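Local structure of mandelate racemase/muconate lactonizing enzyme-like protein (Rubrobacter xylanophilus DSM 9941, 3CYJ) at residues A156-K164 against L334-R342; R201-G209 against E230-P240. The protein is of unknown function but belongs to the mandelate racemase/muconate lactonizing enzyme group, with an enolase-type TIM-barrel domain that holds a sodium ion. All coordinates share one frame; numbering follows the deposited sequence.

Contact 1: A156-K164 against L334-R342; sequences AAAGIPRVK and LDPEGGSLR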
loop_
_atom_site.group_PDB
_atom_site.type_symbol
_atom_site.label_atom_id
_atom_site.label_comp_id
_atom_site.label_asym_id
_atom_site.label_seq_id
_atom_site.Cartn_x
_atom_site.Cartn_y
_atom_site.Cartn_z
ATOM N N ALA A 156 40.053 5.956 -21.254
ATOM C CA ALA A 156 39.896 4.590 -21.799
ATOM C C ALA A 156 41.238 3.980 -22.183
ATOM O O ALA A 156 41.510 2.828 -21.844
ATOM C CB ALA A 156 38.954 4.553 -23.011
ATOM N N ALA A 157 42.058 4.786 -22.857
ATOM C CA ALA A 157 43.431 4.468 -23.247
ATOM C C ALA A 157 44.314 4.102 -22.046
ATOM O O ALA A 157 45.236 3.275 -22.189
ATOM C CB ALA A 157 44.050 5.674 -24.019
ATOM N N ALA A 158 44.051 4.733 -20.896
ATOM C CA ALA A 158 44.702 4.394 -19.640
ATOM C C ALA A 158 44.177 3.103 -19.022
ATOM O O ALA A 158 44.544 2.749 -17.898
ATOM C CB ALA A 158 44.554 5.542 -18.630
ATOM N N GLY A 159 43.304 2.389 -19.718
ATOM C CA GLY A 159 42.796 1.124 -19.156
ATOM C C GLY A 159 41.665 1.265 -18.133
ATOM O O GLY A 159 41.334 0.295 -17.442
ATOM N N ILE A 160 41.090 2.467 -18.000
ATOM C CA ILE A 160 39.902 2.655 -17.127
ATOM C C ILE A 160 38.672 2.344 -17.977
ATOM O O ILE A 160 38.327 3.121 -18.882
ATOM C CB ILE A 160 39.802 4.096 -16.551
ATOM C CG1 ILE A 160 41.077 4.475 -15.796
ATOM C CG2 ILE A 160 38.550 4.257 -15.642
ATOM C CD1 ILE A 160 41.110 5.972 -15.387
ATOM N N PRO A 161 38.012 1.199 -17.704
ATOM C CA PRO A 161 36.981 0.654 -18.589
ATOM C C PRO A 161 35.555 1.220 -18.370
ATOM O O PRO A 161 34.583 0.655 -18.887
ATOM C CB PRO A 161 37.034 -0.850 -18.278
ATOM C CG PRO A 161 37.425 -0.913 -16.807
ATOM C CD PRO A 161 38.210 0.353 -16.507
ATOM N N ARG A 162 35.466 2.351 -17.657
ATOM C CA ARG A 162 34.203 3.008 -17.328
ATOM C C ARG A 162 34.416 4.510 -17.268
ATOM O O ARG A 162 35.310 5.004 -16.584
ATOM C CB ARG A 162 33.687 2.544 -15.969
ATOM C CG ARG A 162 33.307 1.077 -15.899
ATOM C CD ARG A 162 33.347 0.499 -14.430
ATOM N NE ARG A 162 34.664 0.708 -13.793
ATOM C CZ ARG A 162 35.607 -0.228 -13.693
ATOM N NH1 ARG A 162 35.387 -1.440 -14.193
ATOM N NH2 ARG A 162 36.776 0.035 -13.106
ATOM N N VAL A 163 33.588 5.241 -17.992
ATOM C CA VAL A 163 33.675 6.684 -17.968
ATOM C C VAL A 163 32.297 7.318 -17.806
ATOM O O VAL A 163 31.283 6.797 -18.381
ATOM C CB VAL A 163 34.400 7.289 -19.223
ATOM C CG1 VAL A 163 35.881 6.873 -19.278
ATOM C CG2 VAL A 163 33.659 6.993 -20.500
ATOM N N LYS A 164 32.266 8.436 -17.049
ATOM C CA LYS A 164 31.042 9.260 -16.920
ATOM C C LYS A 164 31.144 10.687 -17.478
ATOM O O LYS A 164 32.152 11.363 -17.335
ATOM C CB LYS A 164 30.522 9.268 -15.444
ATOM C CG LYS A 164 29.062 9.762 -15.237
ATOM C CD LYS A 164 28.623 9.651 -13.716
ATOM C CE LYS A 164 29.227 10.830 -12.924
ATOM N NZ LYS A 164 29.008 10.826 -11.469
ATOM N N LEU A 334 47.153 8.198 -5.639
ATOM C CA LEU A 334 47.280 6.896 -6.267
ATOM C C LEU A 334 46.985 6.997 -7.741
ATOM O O LEU A 334 46.235 7.862 -8.159
ATOM C CB LEU A 334 46.345 5.919 -5.570
ATOM C CG LEU A 334 46.655 5.755 -4.058
ATOM C CD1 LEU A 334 45.583 4.917 -3.341
ATOM C CD2 LEU A 334 48.082 5.206 -3.782
ATOM N N ASP A 335 47.610 6.126 -8.532
ATOM C CA ASP A 335 47.353 6.052 -9.984
ATOM C C ASP A 335 46.223 5.051 -10.297
ATOM O O ASP A 335 46.240 3.918 -9.794
ATOM C CB ASP A 335 48.631 5.597 -10.695
ATOM C CG ASP A 335 48.608 5.859 -12.189
ATOM O OD1 ASP A 335 49.711 5.854 -12.788
ATOM O OD2 ASP A 335 47.530 6.073 -12.791
ATOM N N PRO A 336 45.242 5.481 -11.115
ATOM C CA PRO A 336 44.072 4.668 -11.494
ATOM C C PRO A 336 44.292 3.878 -12.803
ATOM O O PRO A 336 43.354 3.278 -13.338
ATOM C CB PRO A 336 42.979 5.726 -11.710
ATOM C CG PRO A 336 43.764 6.891 -12.294
ATOM C CD PRO A 336 45.060 6.897 -11.485
ATOM N N GLU A 337 45.509 3.937 -13.319
ATOM C CA GLU A 337 45.934 3.110 -14.459
ATOM C C GLU A 337 45.395 1.661 -14.396
ATOM O O GLU A 337 45.612 0.945 -13.438
ATOM C CB GLU A 337 47.488 3.129 -14.503
ATOM C CG GLU A 337 48.152 2.041 -15.308
ATOM C CD GLU A 337 48.111 2.320 -16.813
ATOM O OE1 GLU A 337 47.882 3.510 -17.195
ATOM O OE2 GLU A 337 48.295 1.351 -17.610
ATOM N N GLY A 338 44.698 1.227 -15.429
ATOM C CA GLY A 338 44.226 -0.156 -15.491
ATOM C C GLY A 338 42.881 -0.361 -14.770
ATOM O O GLY A 338 42.379 -1.488 -14.708
ATOM N N GLY A 339 42.343 0.702 -14.160
ATOM C CA GLY A 339 40.940 0.729 -13.772
ATOM C C GLY A 339 40.644 0.696 -12.294
ATOM O O GLY A 339 39.474 0.766 -11.886
ATOM N N SER A 340 41.692 0.542 -11.483
ATOM C CA SER A 340 41.507 0.428 -10.049
ATOM C C SER A 340 42.439 1.354 -9.266
ATOM O O SER A 340 43.448 1.825 -9.789
ATOM C CB SER A 340 41.704 -1.009 -9.591
ATOM O OG SER A 340 40.572 -1.750 -9.951
ATOM N N LEU A 341 42.074 1.606 -8.010
ATOM C CA LEU A 341 42.965 2.221 -7.055
ATOM C C LEU A 341 43.331 1.227 -5.969
ATOM O O LEU A 341 42.447 0.638 -5.365
ATOM C CB LEU A 341 42.298 3.449 -6.407
ATOM C CG LEU A 341 42.005 4.624 -7.323
ATOM C CD1 LEU A 341 41.350 5.799 -6.523
ATOM C CD2 LEU A 341 43.273 5.106 -8.042
ATOM N N ARG A 342 44.623 1.062 -5.704
ATOM C CA ARG A 342 45.086 0.214 -4.623
ATOM C C ARG A 342 45.750 1.030 -3.537
ATOM O O ARG A 342 46.717 1.741 -3.797
ATOM C CB ARG A 342 46.098 -0.827 -5.154
ATOM C CG ARG A 342 46.545 -1.881 -4.133
ATOM C CD ARG A 342 47.669 -2.756 -4.722
ATOM N NE ARG A 342 47.226 -3.472 -5.924
ATOM C CZ ARG A 342 46.553 -4.640 -5.912
ATOM N NH1 ARG A 342 46.254 -5.244 -4.760
ATOM N NH2 ARG A 342 46.182 -5.207 -7.056
#
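Segments 156-164 and 334-342 meet backbone to backbone at two turns, with the CA atoms of G159 and G338 4.1 Å apart. The first turn is a Schellman motif that ends helix 145-157. G159 is its C-prime residue, with a phi of 81°, and W155 O accepts from I160 N. The chain then enters strand 162-166 of the TIM barrel. Across from it, P336-G339 forms a tight turn, closed by the bond from G339 N to P336 O. D335 leads into it with an Asx turn, in which OD2 takes the N-H of E337. One hydrogen bond joins the segments: G338 N donates to A158 O over 2.9 Å, at an N-H...O angle of 162°. The backbones lie close here, with G159 O 3.2 Å from G338 C. I160 supplies the main apolar touch. Its CG1 stands anti to the carbonyl carbon (chi1 -56°), which carries the branch to the second turn. I160 CG1 comes within 3.6 Å of P336 O, and I160 CD1 lies 4.1 Å from P336 CB. E337 bends at chi2 and brings its carboxylate back beside A158. There OE1 and A158 O are both acceptors and do not bond. P161 touches both G339 and R162: its CD packs on G339 CA, and its CG lies over one face of the R162 guanidinium. R162 donates through NH2 to V134 O of strand 132-137. R162 NH2 is also 3.0 Å from G339 O, which lies at the guanidinium edge and in its plane, but the angle is too poor for a hydrogen bond.

Contact 2: R201-G209 against E230-P240; sequences RKQALYWAG and EGLRLLRDRGP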
loop_
_atom_site.group_PDB
_atom_site.type_symbol
_atom_site.label_atom_id
_atom_site.label_comp_id
_atom_site.label_asym_id
_atom_site.label_seq_id
_atom_site.Cartn_x
_atom_site.Cartn_y
_atom_site.Cartn_z
ATOM N N ARG A 201 10.185 14.476 -14.972
ATOM C CA ARG A 201 9.985 13.028 -14.950
ATOM C C ARG A 201 9.906 12.410 -16.355
ATOM O O ARG A 201 10.618 11.449 -16.653
ATOM C CB ARG A 201 8.690 12.686 -14.139
ATOM C CG ARG A 201 8.734 13.088 -12.666
ATOM C CD ARG A 201 7.423 12.872 -11.883
ATOM N NE ARG A 201 7.698 13.146 -10.454
ATOM C CZ ARG A 201 6.793 13.170 -9.467
ATOM N NH1 ARG A 201 5.514 12.993 -9.721
ATOM N NH2 ARG A 201 7.164 13.458 -8.229
ATOM N N LYS A 202 8.990 12.910 -17.196
ATOM C CA LYS A 202 8.787 12.374 -18.548
ATOM C C LYS A 202 9.914 12.718 -19.476
ATOM O O LYS A 202 10.150 11.984 -20.425
ATOM C CB LYS A 202 7.461 12.830 -19.165
ATOM C CG LYS A 202 6.235 12.114 -18.577
ATOM C CD LYS A 202 6.175 10.604 -18.970
ATOM C CE LYS A 202 5.435 9.749 -17.904
ATOM N NZ LYS A 202 3.921 10.015 -17.873
ATOM N N GLN A 203 10.610 13.824 -19.211
ATOM C CA GLN A 203 11.815 14.218 -19.956
ATOM C C GLN A 203 12.904 13.180 -19.707
ATOM O O GLN A 203 13.555 12.681 -20.640
ATOM C CB GLN A 203 12.264 15.621 -19.485
ATOM C CG GLN A 203 13.136 16.435 -20.450
ATOM C CD GLN A 203 13.610 17.835 -19.858
ATOM O OE1 GLN A 203 13.288 18.182 -18.697
ATOM N NE2 GLN A 203 14.406 18.600 -20.662
ATOM N N ALA A 204 13.111 12.844 -18.439
ATOM C CA ALA A 204 14.108 11.863 -18.057
ATOM C C ALA A 204 13.761 10.477 -18.660
ATOM O O ALA A 204 14.614 9.785 -19.169
ATOM C CB ALA A 204 14.222 11.793 -16.521
ATOM N N LEU A 205 12.496 10.075 -18.598
ATOM C CA LEU A 205 12.104 8.800 -19.212
ATOM C C LEU A 205 12.434 8.812 -20.700
ATOM O O LEU A 205 12.985 7.853 -21.198
ATOM C CB LEU A 205 10.632 8.457 -18.988
ATOM C CG LEU A 205 10.123 7.075 -19.506
ATOM C CD1 LEU A 205 10.859 5.884 -18.909
ATOM C CD2 LEU A 205 8.623 6.924 -19.170
ATOM N N TYR A 206 12.157 9.903 -21.405
ATOM C CA TYR A 206 12.520 9.981 -22.839
ATOM C C TYR A 206 14.030 9.763 -23.039
ATOM O O TYR A 206 14.451 8.956 -23.892
ATOM C CB TYR A 206 12.063 11.302 -23.483
ATOM C CG TYR A 206 12.666 11.471 -24.846
ATOM C CD1 TYR A 206 12.070 10.884 -25.958
ATOM C CD2 TYR A 206 13.875 12.175 -25.024
ATOM C CE1 TYR A 206 12.655 10.986 -27.207
ATOM C CE2 TYR A 206 14.453 12.280 -26.245
ATOM C CZ TYR A 206 13.838 11.692 -27.342
ATOM O OH TYR A 206 14.427 11.776 -28.583
ATOM N N TRP A 207 14.844 10.467 -22.242
ATOM C CA TRP A 207 16.293 10.458 -22.438
ATOM C C TRP A 207 16.955 9.163 -22.033
ATOM O O TRP A 207 17.923 8.793 -22.646
ATOM C CB TRP A 207 17.002 11.648 -21.770
ATOM C CG TRP A 207 16.778 12.898 -22.553
ATOM C CD1 TRP A 207 15.990 13.970 -22.192
ATOM C CD2 TRP A 207 17.273 13.182 -23.874
ATOM N NE1 TRP A 207 15.982 14.894 -23.197
ATOM C CE2 TRP A 207 16.762 14.437 -24.246
ATOM C CE3 TRP A 207 18.120 12.507 -24.758
ATOM C CZ2 TRP A 207 17.080 15.052 -25.495
ATOM C CZ3 TRP A 207 18.441 13.106 -25.967
ATOM C CH2 TRP A 207 17.907 14.370 -26.330
ATOM N N ALA A 208 16.465 8.501 -20.987
ATOM C CA ALA A 208 16.995 7.204 -20.644
ATOM C C ALA A 208 16.947 6.286 -21.907
ATOM O O ALA A 208 17.914 5.591 -22.193
ATOM C CB ALA A 208 16.216 6.558 -19.465
ATOM N N GLY A 209 15.813 6.285 -22.621
ATOM C CA GLY A 209 15.631 5.440 -23.801
ATOM C C GLY A 209 16.446 5.917 -25.015
ATOM O O GLY A 209 17.144 5.109 -25.657
ATOM N N GLU A 230 9.523 9.858 -5.860
ATOM C CA GLU A 230 8.533 9.283 -6.757
ATOM C C GLU A 230 8.972 9.344 -8.232
ATOM O O GLU A 230 8.698 8.424 -9.024
ATOM C CB GLU A 230 7.207 9.998 -6.584
ATOM C CG GLU A 230 6.287 9.918 -7.831
ATOM C CD GLU A 230 5.580 8.562 -7.922
ATOM O OE1 GLU A 230 5.241 8.132 -9.064
ATOM O OE2 GLU A 230 5.390 7.929 -6.836
ATOM N N GLY A 231 9.646 10.438 -8.606
ATOM C CA GLY A 231 10.249 10.492 -9.938
ATOM C C GLY A 231 11.337 9.447 -10.199
ATOM O O GLY A 231 11.425 8.893 -11.300
ATOM N N LEU A 232 12.191 9.223 -9.201
ATOM C CA LEU A 232 13.265 8.261 -9.291
ATOM C C LEU A 232 12.700 6.860 -9.410
ATOM O O LEU A 232 13.145 6.067 -10.239
ATOM C CB LEU A 232 14.162 8.345 -8.053
ATOM C CG LEU A 232 15.181 9.476 -7.981
ATOM C CD1 LEU A 232 15.876 9.450 -6.645
ATOM C CD2 LEU A 232 16.205 9.359 -9.105
ATOM N N ARG A 233 11.674 6.592 -8.607
ATOM C CA ARG A 233 11.025 5.281 -8.513
ATOM C C ARG A 233 10.373 5.002 -9.839
ATOM O O ARG A 233 10.438 3.877 -10.328
ATOM C CB ARG A 233 9.993 5.293 -7.363
ATOM C CG ARG A 233 9.580 3.934 -6.789
ATOM C CD ARG A 233 9.066 4.062 -5.312
ATOM N NE ARG A 233 7.899 4.952 -5.204
ATOM C CZ ARG A 233 7.806 6.016 -4.387
ATOM N NH1 ARG A 233 8.819 6.338 -3.575
ATOM N NH2 ARG A 233 6.687 6.761 -4.382
ATOM N N LEU A 234 9.760 6.037 -10.431
ATOM C CA LEU A 234 9.163 5.918 -11.755
ATOM C C LEU A 234 10.214 5.502 -12.789
ATOM O O LEU A 234 9.962 4.591 -13.625
ATOM C CB LEU A 234 8.488 7.232 -12.202
ATOM C CG LEU A 234 8.183 7.293 -13.724
ATOM C CD1 LEU A 234 6.823 6.651 -14.004
ATOM C CD2 LEU A 234 8.253 8.710 -14.411
ATOM N N LEU A 235 11.374 6.166 -12.755
ATOM C CA LEU A 235 12.413 5.845 -13.713
ATOM C C LEU A 235 13.072 4.486 -13.460
ATOM O O LEU A 235 13.514 3.809 -14.389
ATOM C CB LEU A 235 13.488 6.930 -13.758
ATOM C CG LEU A 235 13.020 8.053 -14.663
ATOM C CD1 LEU A 235 13.378 9.259 -13.902
ATOM C CD2 LEU A 235 13.756 7.990 -16.000
ATOM N N ARG A 236 13.162 4.115 -12.186
ATOM C CA ARG A 236 13.612 2.757 -11.814
ATOM C C ARG A 236 12.687 1.718 -12.473
ATOM O O ARG A 236 13.149 0.842 -13.172
ATOM C CB ARG A 236 13.629 2.608 -10.298
ATOM C CG ARG A 236 14.504 1.486 -9.793
ATOM C CD ARG A 236 13.763 0.213 -9.721
ATOM N NE ARG A 236 12.427 0.326 -9.108
ATOM C CZ ARG A 236 12.158 0.362 -7.801
ATOM N NH1 ARG A 236 13.113 0.330 -6.878
ATOM N NH2 ARG A 236 10.903 0.434 -7.424
ATOM N N ASP A 237 11.377 1.889 -12.303
ATOM C CA ASP A 237 10.408 0.948 -12.818
ATOM C C ASP A 237 10.276 0.960 -14.319
ATOM O O ASP A 237 10.018 -0.079 -14.881
ATOM C CB ASP A 237 9.034 1.231 -12.240
ATOM C CG ASP A 237 8.986 1.106 -10.725
ATOM O OD1 ASP A 237 9.823 0.395 -10.146
ATOM O OD2 ASP A 237 8.106 1.743 -10.104
ATOM N N ARG A 238 10.446 2.097 -14.995
ATOM C CA ARG A 238 10.040 2.184 -16.390
ATOM C C ARG A 238 11.230 2.295 -17.350
ATOM O O ARG A 238 11.075 2.057 -18.562
ATOM C CB ARG A 238 9.130 3.424 -16.589
ATOM C CG ARG A 238 7.679 3.308 -16.130
ATOM C CD ARG A 238 6.784 2.487 -17.122
ATOM N NE ARG A 238 6.998 2.774 -18.554
ATOM C CZ ARG A 238 6.487 3.836 -19.208
ATOM N NH1 ARG A 238 5.711 4.751 -18.574
ATOM N NH2 ARG A 238 6.763 3.992 -20.512
ATOM N N GLY A 239 12.409 2.692 -16.839
ATOM C CA GLY A 239 13.563 2.866 -17.691
ATOM C C GLY A 239 14.013 1.551 -18.348
ATOM O O GLY A 239 13.666 0.473 -17.868
ATOM N N PRO A 240 14.837 1.635 -19.400
ATOM C CA PRO A 240 15.291 0.492 -20.176
ATOM C C PRO A 240 16.153 -0.481 -19.347
ATOM O O PRO A 240 16.868 -0.043 -18.392
ATOM C CB PRO A 240 16.186 1.129 -21.283
ATOM C CG PRO A 240 16.091 2.566 -21.136
ATOM C CD PRO A 240 15.592 2.851 -19.742
#
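R201 and G231 share one acceptor. D228 OD1, just ahead of helix 229-238, takes a salt bridge from R201 NH2 and a hydrogen bond from G231 N. No direct hydrogen bond links the two segments. The R201 chain runs extended from CG to NE, which carries the guanidinium across the start of the second helix. R201 NE lies 3.7 Å from G231 CA, against bare backbone. E230 comes over one face of the R201 guanidinium with its methylene, E230 CG lying 3.4 Å above the plane. Its carboxylate turns instead to R233, with E230 OE2 3.0 Å from R233 NH2. Further along, L235 reaches across to the first helix. L235 CD1 touches A204 CB at 3.7 Å, while L235 CD2 rests 3.6 Å from L205 N. With CG anti to the backbone N (chi1 -176°), L205 sends both methyls toward R238. Its CD1 meets R238 CB, and its CD2 lies over one face of the R238 guanidinium, toward the rim. R238 NH1 is held by D237 O and G239 O of a second subunit, so the cation that lies against L205 also belongs to the subunit interface. At the far end P240 closes the row, with P240 CG 3.7 Å from A208 O and CD against A208 CB. The axes of 201-209 and 230-238 approach to 10.0 Å and run in the same general direction, crossing at -28°, as expected for consecutive helices on the outside of a TIM barrel. Helix 201-215 follows strand 190-194, and helix 229-238 follows strand 219-221. P223, just after strand 219-221, touches both A204 and L235.

In the fold
Both contacts belong to the barrel domain, but they share no helix or strand. Their centres are 29 Å apart, and they do not touch. Contact 1 is partly buried. It joins the loop before one barrel strand to a late turn of the chain, and no other subunit reaches it. Contact 2 is buried although it lies farther from the chain centre; neighbouring subunits also pack against it. Contact 1 rests mainly on glycine backbone, one hydrogen bond and a small apolar touch. Contact 2 has no hydrogen bond across it and rests on leucine, alanine and proline packing and on two arginines. Strand 190-194 links their surroundings: it pairs with strand 162-166 and precedes helix 201-215.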